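Local structure of mitochondrial association factor 1 (Toxoplasma gondii, 6BXS) at residues A[85-90]-A[116-120]; A[119-125]-A[147-153]; A[162-166]-A[208-212]. The protein probably takes part in the parasite's manipulation of host mitochondria and has a macro domain-like fold. All coordinates share one frame; numbering follows the deposited sequence.

How the contacts relate
Contacts 1 and 2 share Val119 and Phe120: contact 1 sets the loop that leads into strand 120-126 against helix 83-103, and contact 2 pairs that strand with strand 147-152. Their centres are about 10 Å apart, and they also touch where Arg118 O meets Lys153 CD at 3.3 Å. Contact 3 joins the loop entering strand 166-170, the next strand of the sheet, to the loop 208-212 before strand 213-216; its centre is about 11 Å from that of contact 2, and Leu152 N lies 2.8 Å from Asp165 O, a probable hydrogen bond. Contacts 1 and 3 do not touch, their nearest atoms being about 7 Å apart.

Contact 1 of 3, residues A[85-90]-A[116-120]; sequences ELSAES and FSRVF
Glu89 turns its CG anti to the backbone N (chi1 -158°) and runs on extended, which carries its carboxylate from helix 83-103 across to Ser117. Ser117 places its OG likewise (chi1 -179°), so that the hydroxyl faces both the helix and the following backbone. OG donates to Glu89 OE2 over 2.8 Å, meeting the carboxylate from above its plane, 37° out of it; Glu89 OE1 is 3.0 Å from OG. The same hydroxyl oxygen accepts from Val119 N at 3.0 Å and from Phe120 N at 3.1 Å, the latter almost straight. The resulting ST turn and ST motif tie the buried Ser117 to the two residues after Arg118, three bonds gripping its hydroxyl.

Apolar packing flanks these bonds. Leu86 CD1 lies 4.3 Å from Val119 CG1 and the same distance from Phe120 CZ, which Ser90 CB also approaches. Val119 CG1 sits over the centre of one face of the Phe120 ring. Ser90 OG donates to Leu86 O at 2.6 Å and is hydrogen-bonded to Ile57 N as well. Glu85 OE1 stays 4.4 Å from Arg118 NH1, well out of the guanidinium plane, so only the charges attract; NH1 has a weak bond to Pro80 O.

Leu86 and Val119 both reach Ile70 of helix 61-76, and Phe120 rests on Ile93 farther along helix 83-103, just where the chain enters strand 120-126.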
loop_
_atom_site.group_PDB
_atom_site.type_symbol
_atom_site.label_atom_id
_atom_site.label_comp_id
_atom_site.label_asym_id
_atom_site.label_seq_id
_atom_site.Cartn_x
_atom_site.Cartn_y
_atom_site.Cartn_z
ATOM N N GLU A 85 19.436 -4.400 9.187
ATOM C CA GLU A 85 19.786 -3.209 8.418
ATOM C C GLU A 85 18.546 -2.597 7.781
ATOM O O GLU A 85 18.257 -1.412 7.960
ATOM C CB GLU A 85 20.807 -3.542 7.328
ATOM C CG GLU A 85 22.218 -3.800 7.826
ATOM C CD GLU A 85 23.184 -4.094 6.693
ATOM O OE1 GLU A 85 23.207 -3.317 5.714
ATOM O OE2 GLU A 85 23.915 -5.104 6.777
ATOM N N LEU A 86 17.820 -3.423 7.036
ATOM C CA LEU A 86 16.629 -2.985 6.320
ATOM C C LEU A 86 15.552 -2.493 7.279
ATOM O O LEU A 86 14.904 -1.477 7.023
ATOM C CB LEU A 86 16.086 -4.129 5.459
ATOM C CG LEU A 86 14.750 -3.888 4.752
ATOM C CD1 LEU A 86 14.788 -2.624 3.912
ATOM C CD2 LEU A 86 14.400 -5.091 3.891
ATOM N N SER A 87 15.363 -3.221 8.375
ATOM C CA SER A 87 14.376 -2.850 9.382
ATOM C C SER A 87 14.668 -1.474 9.958
ATOM O O SER A 87 13.790 -0.618 10.015
ATOM C CB SER A 87 14.338 -3.885 10.508
ATOM O OG SER A 87 13.516 -4.985 10.166
ATOM N N ALA A 88 15.909 -1.267 10.382
ATOM C CA ALA A 88 16.298 -0.013 11.013
ATOM C C ALA A 88 16.294 1.145 10.020
ATOM O O ALA A 88 15.809 2.233 10.333
ATOM C CB ALA A 88 17.672 -0.151 11.653
ATOM N N GLU A 89 16.830 0.918 8.826
ATOM C CA GLU A 89 16.955 1.995 7.849
ATOM C C GLU A 89 15.586 2.451 7.346
ATOM O O GLU A 89 15.301 3.648 7.307
ATOM C CB GLU A 89 17.816 1.561 6.666
ATOM C CG GLU A 89 18.414 2.741 5.910
ATOM C CD GLU A 89 18.917 2.379 4.526
ATOM O OE1 GLU A 89 18.397 1.417 3.924
ATOM O OE2 GLU A 89 19.837 3.067 4.038
ATOM N N SER A 90 14.753 1.491 6.954
ATOM C CA SER A 90 13.395 1.785 6.505
ATOM C C SER A 90 12.636 2.531 7.594
ATOM O O SER A 90 11.912 3.491 7.328
ATOM C CB SER A 90 12.658 0.497 6.143
ATOM O OG SER A 90 12.551 -0.361 7.267
ATOM N N PHE A 116 22.326 8.171 0.781
ATOM C CA PHE A 116 22.869 7.497 1.962
ATOM C C PHE A 116 22.357 6.067 2.140
ATOM O O PHE A 116 22.710 5.403 3.117
ATOM C CB PHE A 116 22.550 8.310 3.220
ATOM C CG PHE A 116 21.080 8.435 3.512
ATOM C CD1 PHE A 116 20.404 7.428 4.183
ATOM C CD2 PHE A 116 20.379 9.563 3.126
ATOM C CE1 PHE A 116 19.055 7.542 4.455
ATOM C CE2 PHE A 116 19.031 9.685 3.397
ATOM C CZ PHE A 116 18.366 8.672 4.062
ATOM N N SER A 117 21.532 5.595 1.208
ATOM C CA SER A 117 20.966 4.250 1.294
ATOM C C SER A 117 21.432 3.359 0.148
ATOM O O SER A 117 21.760 3.848 -0.932
ATOM C CB SER A 117 19.436 4.312 1.300
ATOM O OG SER A 117 18.878 3.011 1.405
ATOM N N ARG A 118 21.455 2.052 0.400
ATOM C CA ARG A 118 21.759 1.067 -0.635
ATOM C C ARG A 118 20.473 0.420 -1.144
ATOM O O ARG A 118 20.492 -0.340 -2.113
ATOM C CB ARG A 118 22.706 -0.014 -0.104
ATOM C CG ARG A 118 23.832 0.494 0.784
ATOM C CD ARG A 118 25.144 -0.209 0.467
ATOM N NE ARG A 118 26.117 -0.095 1.554
ATOM C CZ ARG A 118 26.399 -1.056 2.434
ATOM N NH1 ARG A 118 25.792 -2.237 2.377
ATOM N NH2 ARG A 118 27.303 -0.837 3.379
ATOM N N VAL A 119 19.361 0.729 -0.481
ATOM C CA VAL A 119 18.074 0.112 -0.786
ATOM C C VAL A 119 17.158 1.074 -1.536
ATOM O O VAL A 119 16.597 0.728 -2.575
ATOM C CB VAL A 119 17.367 -0.355 0.504
ATOM C CG1 VAL A 119 15.968 -0.875 0.202
ATOM C CG2 VAL A 119 18.197 -1.426 1.207
ATOM N N PHE A 120 17.010 2.280 -0.994
ATOM C CA PHE A 120 16.071 3.261 -1.528
ATOM C C PHE A 120 16.775 4.357 -2.317
ATOM O O PHE A 120 17.711 4.981 -1.822
ATOM C CB PHE A 120 15.261 3.880 -0.389
ATOM C CG PHE A 120 14.581 2.869 0.485
ATOM C CD1 PHE A 120 13.454 2.201 0.041
ATOM C CD2 PHE A 120 15.066 2.586 1.752
ATOM C CE1 PHE A 120 12.823 1.268 0.840
ATOM C CE2 PHE A 120 14.439 1.655 2.557
ATOM C CZ PHE A 120 13.317 0.995 2.100
#

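Contact 2 of 3, residues A[119-125]-A[147-153]; sequences VFARSFA and TFLHILK
Ser123 and His150 meet at the tight middle of this antiparallel pair, where Ser123 OG lies in the plane of the imidazole, at its edge, hydrogen-bonded to His150 ND1 at 3.0 Å. Phe120 CE1 comes over one face of the same ring, the two planes inclined at 39°. With Gln94 binding NE2, the buried imidazole is held at both nitrogens, and Ser113 is a second partner of Ser123 OG. On the other face of the sheet Phe124 lies alongside Leu149, with Leu149 O at its ring edge, and its CE1 reaches Ile151 CD1 at 4.2 Å.

Toward Lys153 the pairing is less regular and more open to solvent. Ala121 and Arg122 both face Ile151 in a classic beta bulge, Ile151 O accepting from Ala121 N at 2.6 Å and from Arg122 N at 3.3 Å. Here Arg122 sends its guanidinium off to a salt bridge between NE and Glu110 OE2, whereas Lys153 bends its chain over the Ala121 backbone to reach Gly114 O.

The pair lies between strands 109-111 and 166-170 in the mixed sheet, with helix 83-103 packed over the face that carries Ser123, Ala125 and Phe148.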
loop_
_atom_site.group_PDB
_atom_site.type_symbol
_atom_site.label_atom_id
_atom_site.label_comp_id
_atom_site.label_asym_id
_atom_site.label_seq_id
_atom_site.Cartn_x
_atom_site.Cartn_y
_atom_site.Cartn_z
ATOM N N VAL A 119 19.361 0.729 -0.481
ATOM C CA VAL A 119 18.074 0.112 -0.786
ATOM C C VAL A 119 17.158 1.074 -1.536
ATOM O O VAL A 119 16.597 0.728 -2.575
ATOM C CB VAL A 119 17.367 -0.355 0.504
ATOM C CG1 VAL A 119 15.968 -0.875 0.202
ATOM C CG2 VAL A 119 18.197 -1.426 1.207
ATOM N N PHE A 120 17.010 2.280 -0.994
ATOM C CA PHE A 120 16.071 3.261 -1.528
ATOM C C PHE A 120 16.775 4.357 -2.317
ATOM O O PHE A 120 17.711 4.981 -1.822
ATOM C CB PHE A 120 15.261 3.880 -0.389
ATOM C CG PHE A 120 14.581 2.869 0.485
ATOM C CD1 PHE A 120 13.454 2.201 0.041
ATOM C CD2 PHE A 120 15.066 2.586 1.752
ATOM C CE1 PHE A 120 12.823 1.268 0.840
ATOM C CE2 PHE A 120 14.439 1.655 2.557
ATOM C CZ PHE A 120 13.317 0.995 2.100
ATOM N N ALA A 121 16.315 4.584 -3.544
ATOM C CA ALA A 121 16.845 5.649 -4.392
ATOM C C ALA A 121 16.245 6.997 -4.010
ATOM O O ALA A 121 16.941 8.012 -3.963
ATOM C CB ALA A 121 16.565 5.349 -5.854
ATOM N N ARG A 122 14.941 6.998 -3.758
ATOM C CA ARG A 122 14.239 8.202 -3.338
ATOM C C ARG A 122 12.993 7.807 -2.561
ATOM O O ARG A 122 12.380 6.778 -2.849
ATOM C CB ARG A 122 13.877 9.066 -4.543
ATOM C CG ARG A 122 13.607 10.517 -4.192
ATOM C CD ARG A 122 13.977 11.435 -5.333
ATOM N NE ARG A 122 13.991 12.839 -4.919
ATOM C CZ ARG A 122 15.081 13.597 -4.796
ATOM N NH1 ARG A 122 16.290 13.116 -5.064
ATOM N NH2 ARG A 122 14.956 14.859 -4.409
ATOM N N SER A 123 12.627 8.620 -1.574
ATOM C CA SER A 123 11.539 8.280 -0.664
ATOM C C SER A 123 10.564 9.432 -0.487
ATOM O O SER A 123 10.966 10.584 -0.322
ATOM C CB SER A 123 12.100 7.861 0.695
ATOM O OG SER A 123 12.974 6.756 0.557
ATOM N N PHE A 124 9.277 9.099 -0.515
ATOM C CA PHE A 124 8.206 10.081 -0.422
ATOM C C PHE A 124 7.258 9.716 0.709
ATOM O O PHE A 124 7.238 8.575 1.165
ATOM C CB PHE A 124 7.427 10.160 -1.739
ATOM C CG PHE A 124 8.277 10.485 -2.936
ATOM C CD1 PHE A 124 9.069 9.514 -3.528
ATOM C CD2 PHE A 124 8.271 11.757 -3.481
ATOM C CE1 PHE A 124 9.846 9.812 -4.633
ATOM C CE2 PHE A 124 9.045 12.059 -4.585
ATOM C CZ PHE A 124 9.831 11.087 -5.162
ATOM N N ALA A 125 6.467 10.687 1.152
ATOM C CA ALA A 125 5.416 10.432 2.126
ATOM C C ALA A 125 4.237 11.377 1.908
ATOM O O ALA A 125 4.381 12.441 1.305
ATOM C CB ALA A 125 5.949 10.563 3.535
ATOM N N THR A 147 1.342 7.144 4.680
ATOM C CA THR A 147 1.605 6.489 3.405
ATOM C C THR A 147 2.953 6.930 2.846
ATOM O O THR A 147 3.240 8.122 2.755
ATOM C CB THR A 147 0.502 6.795 2.375
ATOM O OG1 THR A 147 -0.767 6.375 2.893
ATOM C CG2 THR A 147 0.774 6.072 1.063
ATOM N N PHE A 148 3.768 5.950 2.471
ATOM C CA PHE A 148 5.091 6.205 1.923
ATOM C C PHE A 148 5.215 5.603 0.527
ATOM O O PHE A 148 4.579 4.596 0.220
ATOM C CB PHE A 148 6.166 5.633 2.849
ATOM C CG PHE A 148 6.005 6.045 4.285
ATOM C CD1 PHE A 148 5.257 5.273 5.158
ATOM C CD2 PHE A 148 6.588 7.208 4.756
ATOM C CE1 PHE A 148 5.099 5.650 6.475
ATOM C CE2 PHE A 148 6.433 7.592 6.075
ATOM C CZ PHE A 148 5.688 6.813 6.935
ATOM N N LEU A 149 6.028 6.238 -0.310
ATOM C CA LEU A 149 6.320 5.742 -1.648
ATOM C C LEU A 149 7.830 5.769 -1.860
ATOM O O LEU A 149 8.469 6.801 -1.656
ATOM C CB LEU A 149 5.601 6.585 -2.706
ATOM C CG LEU A 149 5.547 6.039 -4.138
ATOM C CD1 LEU A 149 4.378 6.659 -4.891
ATOM C CD2 LEU A 149 6.849 6.299 -4.886
ATOM N N HIS A 150 8.395 4.635 -2.265
ATOM C CA HIS A 150 9.841 4.510 -2.434
ATOM C C HIS A 150 10.215 4.075 -3.844
ATOM O O HIS A 150 9.659 3.114 -4.374
ATOM C CB HIS A 150 10.421 3.500 -1.439
ATOM C CG HIS A 150 10.104 3.799 -0.007
ATOM N ND1 HIS A 150 10.776 4.759 0.719
ATOM C CD2 HIS A 150 9.203 3.248 0.840
ATOM C CE1 HIS A 150 10.292 4.795 1.950
ATOM N NE2 HIS A 150 9.338 3.888 2.047
ATOM N N ILE A 151 11.162 4.788 -4.442
ATOM C CA ILE A 151 11.832 4.310 -5.641
ATOM C C ILE A 151 13.026 3.473 -5.202
ATOM O O ILE A 151 13.958 3.989 -4.591
ATOM C CB ILE A 151 12.303 5.460 -6.550
ATOM C CG1 ILE A 151 11.127 6.376 -6.894
ATOM C CG2 ILE A 151 12.944 4.897 -7.817
ATOM C CD1 ILE A 151 11.498 7.568 -7.755
ATOM N N LEU A 152 12.989 2.182 -5.508
ATOM C CA LEU A 152 14.044 1.264 -5.096
ATOM C C LEU A 152 15.258 1.370 -6.008
ATOM O O LEU A 152 15.129 1.658 -7.198
ATOM C CB LEU A 152 13.522 -0.173 -5.091
ATOM C CG LEU A 152 12.362 -0.472 -4.140
ATOM C CD1 LEU A 152 11.845 -1.882 -4.378
ATOM C CD2 LEU A 152 12.784 -0.296 -2.688
ATOM N N LYS A 153 16.441 1.138 -5.446
ATOM C CA LYS A 153 17.657 1.102 -6.249
ATOM C C LYS A 153 17.621 -0.146 -7.128
ATOM O O LYS A 153 16.949 -1.123 -6.789
ATOM C CB LYS A 153 18.908 1.108 -5.369
ATOM C CG LYS A 153 19.014 2.305 -4.433
ATOM C CD LYS A 153 20.427 2.460 -3.896
ATOM C CE LYS A 153 21.191 3.545 -4.640
ATOM N NZ LYS A 153 20.842 4.905 -4.146
#

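Contact 3 of 3, residues A[162-166]-A[208-212]; sequences EMNDV and VKPVE
Lys209 reaches from the loop after helix 205-208 to two acidic residues, Asp165 and Glu162, in the loop before strand 166-170. Its CG stands anti to the carbonyl carbon (chi1 -64°), and the chain then runs extended until it bends at chi4. That last turn brings the ammonium group between the two carboxylates. NZ forms a salt bridge with Asp165 OD2 at 3.1 Å, and the lysine passes the aspartate at about a right angle, so that CE comes equally near, 3.0 Å from the same OD2. The bridge to Glu162 is long, with NZ 3.9 Å from Glu162 OE1; the lysine nitrogen sits closer to the aliphatic part of that side chain, 3.3 Å from Glu162 CG. The glutamate is therefore the weaker partner, at the exposed margin of the network.

Asp165 is shared between two cations, since its OD1 pairs with Arg44. Two cations so close would be expected to favour the ionised carboxylate. The backbone of Lys209 is held as well, its carbonyl accepting from Tyr200 OH.

These loops lead into strands 166-170 and 213-216, which lie on either side of strand 45-50 in the mixed sheet of the macro domain-like fold, so the contact spans the central strand at the end where its neighbours begin. Pro210 O accepts from Arg44 NE and Glu162 O from Arg44 NH2, so this arginine joins both loops.

Val211 then restores apolar contact. Its CG2 meets Val166 CG1 at 3.9 Å, the two branched side chains meeting at a slant and both also packing on Ala46 of strand 45-50. Val211 also packs on Val197 and Tyr200 of helix 179-202, and its backbone N donates to Asn201 OD1. Glu212 is hydrogen-bonded to the Arg44 backbone, and its OE2 accepts from Arg44 N.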
loop_
_atom_site.group_PDB
_atom_site.type_symbol
_atom_site.label_atom_id
_atom_site.label_comp_id
_atom_site.label_asym_id
_atom_site.label_seq_id
_atom_site.Cartn_x
_atom_site.Cartn_y
_atom_site.Cartn_z
ATOM N N GLU A 162 13.173 -3.187 -14.372
ATOM C CA GLU A 162 13.046 -1.741 -14.182
ATOM C C GLU A 162 11.635 -1.310 -13.776
ATOM O O GLU A 162 11.463 -0.318 -13.068
ATOM C CB GLU A 162 13.446 -1.014 -15.471
ATOM C CG GLU A 162 13.586 0.497 -15.340
ATOM C CD GLU A 162 13.174 1.232 -16.604
ATOM O OE1 GLU A 162 11.959 1.279 -16.900
ATOM O OE2 GLU A 162 14.065 1.759 -17.304
ATOM N N MET A 163 10.629 -2.055 -14.225
ATOM C CA MET A 163 9.237 -1.677 -13.994
ATOM C C MET A 163 8.741 -2.003 -12.583
ATOM O O MET A 163 7.635 -1.609 -12.212
ATOM C CB MET A 163 8.329 -2.369 -15.011
ATOM C CG MET A 163 8.523 -1.903 -16.444
ATOM S SD MET A 163 7.321 -2.653 -17.558
ATOM C CE MET A 163 7.703 -1.801 -19.088
ATOM N N ASN A 164 9.555 -2.715 -11.806
ATOM C CA ASN A 164 9.158 -3.149 -10.466
ATOM C C ASN A 164 9.824 -2.347 -9.344
ATOM O O ASN A 164 9.853 -2.790 -8.198
ATOM C CB ASN A 164 9.483 -4.637 -10.281
ATOM C CG ASN A 164 8.650 -5.532 -11.178
ATOM O OD1 ASN A 164 7.557 -5.162 -11.602
ATOM N ND2 ASN A 164 9.165 -6.723 -11.464
ATOM N N ASP A 165 10.335 -1.163 -9.669
ATOM C CA ASP A 165 11.178 -0.420 -8.733
ATOM C C ASP A 165 10.435 0.669 -7.957
ATOM O O ASP A 165 11.053 1.613 -7.463
ATOM C CB ASP A 165 12.354 0.204 -9.486
ATOM C CG ASP A 165 11.917 1.242 -10.496
ATOM O OD1 ASP A 165 10.706 1.322 -10.793
ATOM O OD2 ASP A 165 12.791 1.973 -11.003
ATOM N N VAL A 166 9.114 0.544 -7.862
ATOM C CA VAL A 166 8.323 1.407 -6.989
ATOM C C VAL A 166 7.496 0.565 -6.029
ATOM O O VAL A 166 6.825 -0.382 -6.440
ATOM C CB VAL A 166 7.380 2.332 -7.781
ATOM C CG1 VAL A 166 6.543 3.185 -6.831
ATOM C CG2 VAL A 166 8.171 3.219 -8.726
ATOM N N VAL A 208 9.318 9.971 -15.570
ATOM C CA VAL A 208 10.254 8.899 -15.891
ATOM C C VAL A 208 9.771 7.558 -15.355
ATOM O O VAL A 208 9.853 6.538 -16.041
ATOM C CB VAL A 208 11.653 9.184 -15.310
ATOM C CG1 VAL A 208 12.662 8.163 -15.828
ATOM C CG2 VAL A 208 12.099 10.598 -15.655
ATOM N N LYS A 209 9.275 7.570 -14.123
ATOM C CA LYS A 209 8.881 6.346 -13.438
ATOM C C LYS A 209 7.498 6.483 -12.814
ATOM O O LYS A 209 7.353 6.479 -11.593
ATOM C CB LYS A 209 9.917 5.987 -12.376
ATOM C CG LYS A 209 11.277 5.670 -12.973
ATOM C CD LYS A 209 12.152 4.876 -12.026
ATOM C CE LYS A 209 13.371 4.325 -12.753
ATOM N NZ LYS A 209 12.996 3.323 -13.795
ATOM N N PRO A 210 6.470 6.599 -13.664
ATOM C CA PRO A 210 5.088 6.730 -13.196
ATOM C C PRO A 210 4.553 5.443 -12.587
ATOM O O PRO A 210 4.982 4.352 -12.967
ATOM C CB PRO A 210 4.320 7.079 -14.472
ATOM C CG PRO A 210 5.118 6.463 -15.560
ATOM C CD PRO A 210 6.551 6.589 -15.135
ATOM N N VAL A 211 3.625 5.579 -11.648
ATOM C CA VAL A 211 2.886 4.434 -11.138
ATOM C C VAL A 211 1.642 4.260 -11.997
ATOM O O VAL A 211 0.736 5.092 -11.967
ATOM C CB VAL A 211 2.487 4.611 -9.668
ATOM C CG1 VAL A 211 1.766 3.368 -9.161
ATOM C CG2 VAL A 211 3.717 4.901 -8.816
ATOM N N GLU A 212 1.608 3.175 -12.762
ATOM C CA GLU A 212 0.532 2.941 -13.716
ATOM C C GLU A 212 -0.530 2.026 -13.118
ATOM O O GLU A 212 -1.659 1.966 -13.602
ATOM C CB GLU A 212 1.100 2.350 -15.006
ATOM C CG GLU A 212 2.334 3.100 -15.500
ATOM C CD GLU A 212 2.861 2.585 -16.824
ATOM O OE1 GLU A 212 2.978 3.392 -17.771
ATOM O OE2 GLU A 212 3.176 1.381 -16.916
#